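Local coordinates for Tlr1789 protein (Thermosynechococcus elongatus, PDB 2X8X), which probably works in protein insertion or translocation at the outer membrane of the cyanobacterium, with this N-terminal part made of POTRA domains, at residues G152-V157 with P186-N191; Q212-P217 with N225-I230. All blocks are in the same frame, centred on the assembly; numbering follows the deposited sequence.

Contact 1 (G152-V157 with P186-N191)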
loop_
_atom_site.group_PDB
_atom_site.type_symbol
_atom_site.label_atom_id
_atom_site.label_comp_id
_atom_site.label_asym_id
_atom_site.label_seq_id
_atom_site.Cartn_x
_atom_site.Cartn_y
_atom_site.Cartn_z
ATOM N N GLY A 152 12.735 1.760 3.065
ATOM C CA GLY A 152 13.989 1.913 2.286
ATOM C C GLY A 152 15.196 2.086 3.214
ATOM O O GLY A 152 16.016 2.976 3.038
ATOM N N VAL A 153 15.272 1.275 4.260
ATOM C CA VAL A 153 16.416 1.293 5.217
ATOM C C VAL A 153 17.720 0.840 4.503
ATOM O O VAL A 153 17.734 -0.128 3.709
ATOM C CB VAL A 153 16.125 0.395 6.501
ATOM C CG1 VAL A 153 17.358 0.386 7.517
ATOM C CG2 VAL A 153 14.889 0.877 7.232
ATOM N N VAL A 154 18.775 1.628 4.762
ATOM C CA VAL A 154 20.141 1.381 4.290
ATOM C C VAL A 154 20.804 0.383 5.256
ATOM O O VAL A 154 21.067 0.682 6.425
ATOM C CB VAL A 154 20.953 2.697 4.110
ATOM C CG1 VAL A 154 22.379 2.362 3.697
ATOM C CG2 VAL A 154 20.324 3.562 2.959
ATOM N N GLU A 155 20.982 -0.825 4.764
ATOM C CA GLU A 155 21.656 -1.913 5.474
ATOM C C GLU A 155 23.193 -1.665 5.407
ATOM O O GLU A 155 23.873 -1.602 6.442
ATOM C CB GLU A 155 21.255 -3.238 4.820
ATOM C CG GLU A 155 21.170 -4.396 5.773
ATOM C CD GLU A 155 20.773 -5.704 5.065
ATOM O OE1 GLU A 155 19.560 -6.062 5.142
ATOM O OE2 GLU A 155 21.678 -6.349 4.441
ATOM N N GLN A 156 23.746 -1.482 4.198
ATOM C CA GLN A 156 25.142 -1.081 4.085
ATOM C C GLN A 156 25.399 -0.091 2.990
ATOM O O GLN A 156 24.536 0.204 2.142
ATOM C CB GLN A 156 26.132 -2.264 3.913
ATOM C CG GLN A 156 25.581 -3.410 3.101
ATOM C CD GLN A 156 26.524 -4.629 3.075
ATOM O OE1 GLN A 156 27.590 -4.627 3.684
ATOM N NE2 GLN A 156 26.120 -5.664 2.357
ATOM N N VAL A 157 26.593 0.453 3.029
ATOM C CA VAL A 157 27.032 1.303 1.923
ATOM C C VAL A 157 28.376 0.750 1.482
ATOM O O VAL A 157 29.293 0.635 2.306
ATOM C CB VAL A 157 27.190 2.798 2.334
ATOM C CG1 VAL A 157 27.697 3.682 1.142
ATOM C CG2 VAL A 157 25.889 3.316 2.902
ATOM N N PRO A 186 24.734 3.364 7.081
ATOM C CA PRO A 186 23.874 2.241 7.507
ATOM C C PRO A 186 22.893 2.599 8.635
ATOM O O PRO A 186 23.238 3.399 9.524
ATOM C CB PRO A 186 24.856 1.155 7.932
ATOM C CG PRO A 186 26.040 1.402 7.069
ATOM C CD PRO A 186 26.128 2.942 6.828
ATOM N N GLY A 187 21.656 2.069 8.527
ATOM C CA GLY A 187 20.564 2.395 9.435
ATOM C C GLY A 187 19.680 3.593 9.122
ATOM O O GLY A 187 18.649 3.745 9.763
ATOM N N VAL A 188 20.047 4.486 8.183
ATOM C CA VAL A 188 19.158 5.620 7.877
ATOM C C VAL A 188 18.190 5.085 6.816
ATOM O O VAL A 188 18.477 4.056 6.175
ATOM C CB VAL A 188 19.896 6.850 7.298
ATOM C CG1 VAL A 188 21.040 7.260 8.225
ATOM C CG2 VAL A 188 20.447 6.525 5.860
ATOM N N VAL A 189 17.041 5.748 6.655
ATOM C CA VAL A 189 16.124 5.459 5.572
ATOM C C VAL A 189 16.588 6.323 4.372
ATOM O O VAL A 189 16.716 7.531 4.471
ATOM C CB VAL A 189 14.684 5.934 5.925
ATOM C CG1 VAL A 189 13.751 5.651 4.809
ATOM C CG2 VAL A 189 14.202 5.318 7.236
ATOM N N LEU A 190 16.835 5.680 3.259
ATOM C CA LEU A 190 17.306 6.368 2.028
ATOM C C LEU A 190 16.439 7.585 1.639
ATOM O O LEU A 190 15.197 7.486 1.489
ATOM C CB LEU A 190 17.386 5.324 0.883
ATOM C CG LEU A 190 18.014 5.800 -0.443
ATOM C CD1 LEU A 190 19.491 6.011 -0.160
ATOM C CD2 LEU A 190 17.874 4.726 -1.503
ATOM N N ASN A 191 17.086 8.748 1.469
ATOM C CA ASN A 191 16.354 9.934 1.089
ATOM C C ASN A 191 17.065 10.602 -0.064
ATOM O O ASN A 191 18.246 10.827 0.008
ATOM C CB ASN A 191 16.289 10.901 2.238
ATOM C CG ASN A 191 15.401 12.059 1.944
ATOM O OD1 ASN A 191 15.662 12.857 1.040
ATOM N ND2 ASN A 191 14.315 12.147 2.687
#
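Val154 lies against Val188 and Leu190 where the loop between helices 175-179 and 192-205 runs along strand 154-161, the edge strand of the third POTRA domain. Its CB points toward the loop and the two methyls part from there. CG1, anti to the backbone N (chi1 177°), turns to the Pro186 end. CG2, on the N side, reaches the other end, where it meets Val188 CG2 at 4.1 Å and Leu190 CB at 4.0 Å. The side chains of Val154 and Leu190 approach obliquely, and the same methyl touches both loop residues. The backbone of Val154 is gripped from the same side: its N donates to Val188 O at 2.8 Å in a nearly straight bond, and its O accepts from Gly187 N at 2.6 Å. Gly187 turns the chain between these two bonds at a positive phi of 88°, a conformation that suits glycine.

The Pro186 ring lies along the next three residues: its CB is 3.3 Å from Glu155 O, its CG adjoins Gln156 CA, and its CD meets Val157 CG2 at 4.0 Å, the ring and the valine crossing at about a right angle. Val153 and Val189 are bridged through their backbones, CA to CA 4.2 Å, while the Val153 side chain also packs on Gln88 and Arg223. The other edge of the strand bonds to strand 224-232, through Val224 and Leu226, and the Glu155 carboxylate is held by the backbone N atoms of Gln219 and Asn220. The loop therefore borders the sheet on its outer side, just before Asn191 caps helix 192-205 by bonding Lys193 N. At the far end Leu190 N donates to Gly152 O at 2.8 Å, tilted 28° from the carbonyl plane.

Contact 2 (Q212-P217 with N225-I230)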
loop_
_atom_site.group_PDB
_atom_site.type_symbol
_atom_site.label_atom_id
_atom_site.label_comp_id
_atom_site.label_asym_id
_atom_site.label_seq_id
_atom_site.Cartn_x
_atom_site.Cartn_y
_atom_site.Cartn_z
ATOM N N GLN A 212 28.635 7.254 -9.343
ATOM C CA GLN A 212 27.269 6.875 -9.645
ATOM C C GLN A 212 26.663 6.048 -8.506
ATOM O O GLN A 212 27.303 5.178 -7.926
ATOM C CB GLN A 212 27.168 6.078 -10.960
ATOM C CG GLN A 212 27.418 6.872 -12.275
ATOM C CD GLN A 212 26.385 8.024 -12.554
ATOM O OE1 GLN A 212 25.183 7.896 -12.300
ATOM N NE2 GLN A 212 26.886 9.152 -13.082
ATOM N N VAL A 213 25.398 6.280 -8.211
ATOM C CA VAL A 213 24.748 5.569 -7.102
ATOM C C VAL A 213 23.947 4.408 -7.684
ATOM O O VAL A 213 23.232 4.616 -8.641
ATOM C CB VAL A 213 23.791 6.503 -6.315
ATOM C CG1 VAL A 213 23.089 5.719 -5.253
ATOM C CG2 VAL A 213 24.571 7.602 -5.611
ATOM N N ALA A 214 24.043 3.206 -7.123
ATOM C CA ALA A 214 23.181 2.104 -7.572
ATOM C C ALA A 214 22.653 1.438 -6.312
ATOM O O ALA A 214 23.359 1.454 -5.295
ATOM C CB ALA A 214 23.978 1.140 -8.401
ATOM N N LEU A 215 21.477 0.805 -6.375
ATOM C CA LEU A 215 20.876 0.102 -5.228
ATOM C C LEU A 215 20.797 -1.381 -5.463
ATOM O O LEU A 215 20.413 -1.812 -6.530
ATOM C CB LEU A 215 19.469 0.662 -4.962
ATOM C CG LEU A 215 19.428 2.189 -4.696
ATOM C CD1 LEU A 215 17.988 2.733 -4.598
ATOM C CD2 LEU A 215 20.182 2.531 -3.427
ATOM N N GLU A 216 21.167 -2.196 -4.486
ATOM C CA GLU A 216 20.899 -3.630 -4.556
ATOM C C GLU A 216 20.081 -4.057 -3.333
ATOM O O GLU A 216 20.210 -3.449 -2.257
ATOM C CB GLU A 216 22.230 -4.382 -4.650
ATOM C CG GLU A 216 22.953 -3.966 -5.970
ATOM C CD GLU A 216 24.264 -4.699 -6.273
ATOM O OE1 GLU A 216 24.919 -5.300 -5.368
ATOM O OE2 GLU A 216 24.661 -4.635 -7.460
ATOM N N PRO A 217 19.270 -5.122 -3.475
ATOM C CA PRO A 217 18.423 -5.517 -2.311
ATOM C C PRO A 217 19.319 -5.997 -1.156
ATOM O O PRO A 217 20.284 -6.739 -1.406
ATOM C CB PRO A 217 17.558 -6.697 -2.860
ATOM C CG PRO A 217 17.972 -6.898 -4.331
ATOM C CD PRO A 217 19.246 -6.109 -4.586
ATOM N N ASN A 225 21.263 -2.168 -0.078
ATOM C CA ASN A 225 22.698 -1.994 -0.127
ATOM C C ASN A 225 22.976 -0.802 -1.090
ATOM O O ASN A 225 22.692 -0.865 -2.309
ATOM C CB ASN A 225 23.380 -3.347 -0.521
ATOM C CG ASN A 225 24.969 -3.266 -0.611
ATOM O OD1 ASN A 225 25.603 -2.274 -0.163
ATOM N ND2 ASN A 225 25.602 -4.328 -1.212
ATOM N N LEU A 226 23.451 0.317 -0.539
ATOM C CA LEU A 226 23.740 1.484 -1.395
ATOM C C LEU A 226 25.166 1.351 -2.013
ATOM O O LEU A 226 26.181 1.296 -1.264
ATOM C CB LEU A 226 23.608 2.829 -0.663
ATOM C CG LEU A 226 23.999 3.977 -1.606
ATOM C CD1 LEU A 226 22.746 4.419 -2.249
ATOM C CD2 LEU A 226 24.649 5.166 -0.960
ATOM N N ILE A 227 25.241 1.346 -3.341
ATOM C CA ILE A 227 26.539 1.117 -4.008
ATOM C C ILE A 227 26.940 2.462 -4.562
ATOM O O ILE A 227 26.116 3.115 -5.228
ATOM C CB ILE A 227 26.443 0.165 -5.230
ATOM C CG1 ILE A 227 25.633 -1.127 -4.955
ATOM C CG2 ILE A 227 27.820 -0.122 -5.809
ATOM C CD1 ILE A 227 26.096 -1.956 -3.840
ATOM N N LEU A 228 28.169 2.886 -4.271
ATOM C CA LEU A 228 28.769 4.045 -4.941
ATOM C C LEU A 228 29.818 3.508 -5.925
ATOM O O LEU A 228 30.778 2.872 -5.514
ATOM C CB LEU A 228 29.428 4.966 -3.928
ATOM C CG LEU A 228 28.621 5.724 -2.870
ATOM C CD1 LEU A 228 29.506 6.816 -2.257
ATOM C CD2 LEU A 228 27.321 6.288 -3.498
ATOM N N ASN A 229 29.636 3.759 -7.232
ATOM C CA ASN A 229 30.546 3.319 -8.247
ATOM C C ASN A 229 31.379 4.552 -8.538
ATOM O O ASN A 229 30.842 5.582 -9.040
ATOM C CB ASN A 229 29.766 2.903 -9.491
ATOM C CG ASN A 229 29.038 1.560 -9.294
ATOM O OD1 ASN A 229 29.670 0.593 -9.012
ATOM N ND2 ASN A 229 27.710 1.555 -9.347
ATOM N N ILE A 230 32.668 4.446 -8.229
ATOM C CA ILE A 230 33.505 5.617 -8.159
ATOM C C ILE A 230 34.665 5.486 -9.069
ATOM O O ILE A 230 35.353 4.484 -8.987
ATOM C CB ILE A 230 34.057 5.798 -6.704
ATOM C CG1 ILE A 230 32.918 6.034 -5.698
ATOM C CG2 ILE A 230 35.033 6.983 -6.644
ATOM C CD1 ILE A 230 33.446 5.941 -4.225
HETATM O O HOH W 1 24.461 -6.376 -3.073
#
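Ala214 and Ile227 form a hydrogen-bonded pair in the antiparallel hairpin 208-217/224-232, which supplies the last two strands of this POTRA domain; the segments run at 150° to each other. Ile227 N donates to Ala214 O at 2.7 Å, and the isoleucine side chain sets out close to the same oxygen. Its CB lies 3.3 Å from Ala214 O and 4.1 Å from Ala214 CB. From there CG1, on the N side of its own backbone (chi1 -47°), comes to 4.0 Å from Glu216 CG, the two side chains crossing obliquely. CD1 ends 3.9 Å from Glu216 OE1, so the apolar tip lies beside the carboxylate and meets its carbon as well. Thr158 and Arg160 of strand 154-161 touch the same isoleucine.

On the opposite face Val213, Leu215, Leu226 and Leu228 are all apolar. Leu226 CD1 is modelled 3.3 Å from Val213 CG1 and also near Leu215 CD2, both closer than usual for carbon atoms; with chi2 at 92°, the exact place of this methyl is uncertain. Val213 and Leu228 lie side by side, with CG2 and CD2 3.7 Å apart. Helix 192-205 covers this face, Val195 and Leu199 packing on Val213 and Leu202 on Leu228.

At the turn end the polar groups share a water. Arg160 forms a salt bridge with Glu216 OE1, while Thr158 OG1 bonds Asn225 OD1. The water donates to Glu216 OE1 at 2.6 Å and accepts from Asn225 ND2.

Overall arrangement
From the N terminus the chain passes through two earlier POTRA domains before reaching both contacts in the third. Contact 1 closes first: the chain leaves residues 152-157, makes helix 175-179 and returns at 186-191. Contact 2 follows in series: after helix 192-205 comes its hairpin, closed by the short link between the two strands, so the loops neither nest nor cross. Strand 154-161 lies beside strand 224-232, so the loop of contact 1, the edge strand and the hairpin follow one another across the domain. Gln156 O probably takes a hydrogen bond from Leu226 N at 2.9 Å, while Leu190 CD2 meets Leu215 CD1 at 3.7 Å, joining the loop directly to the hairpin.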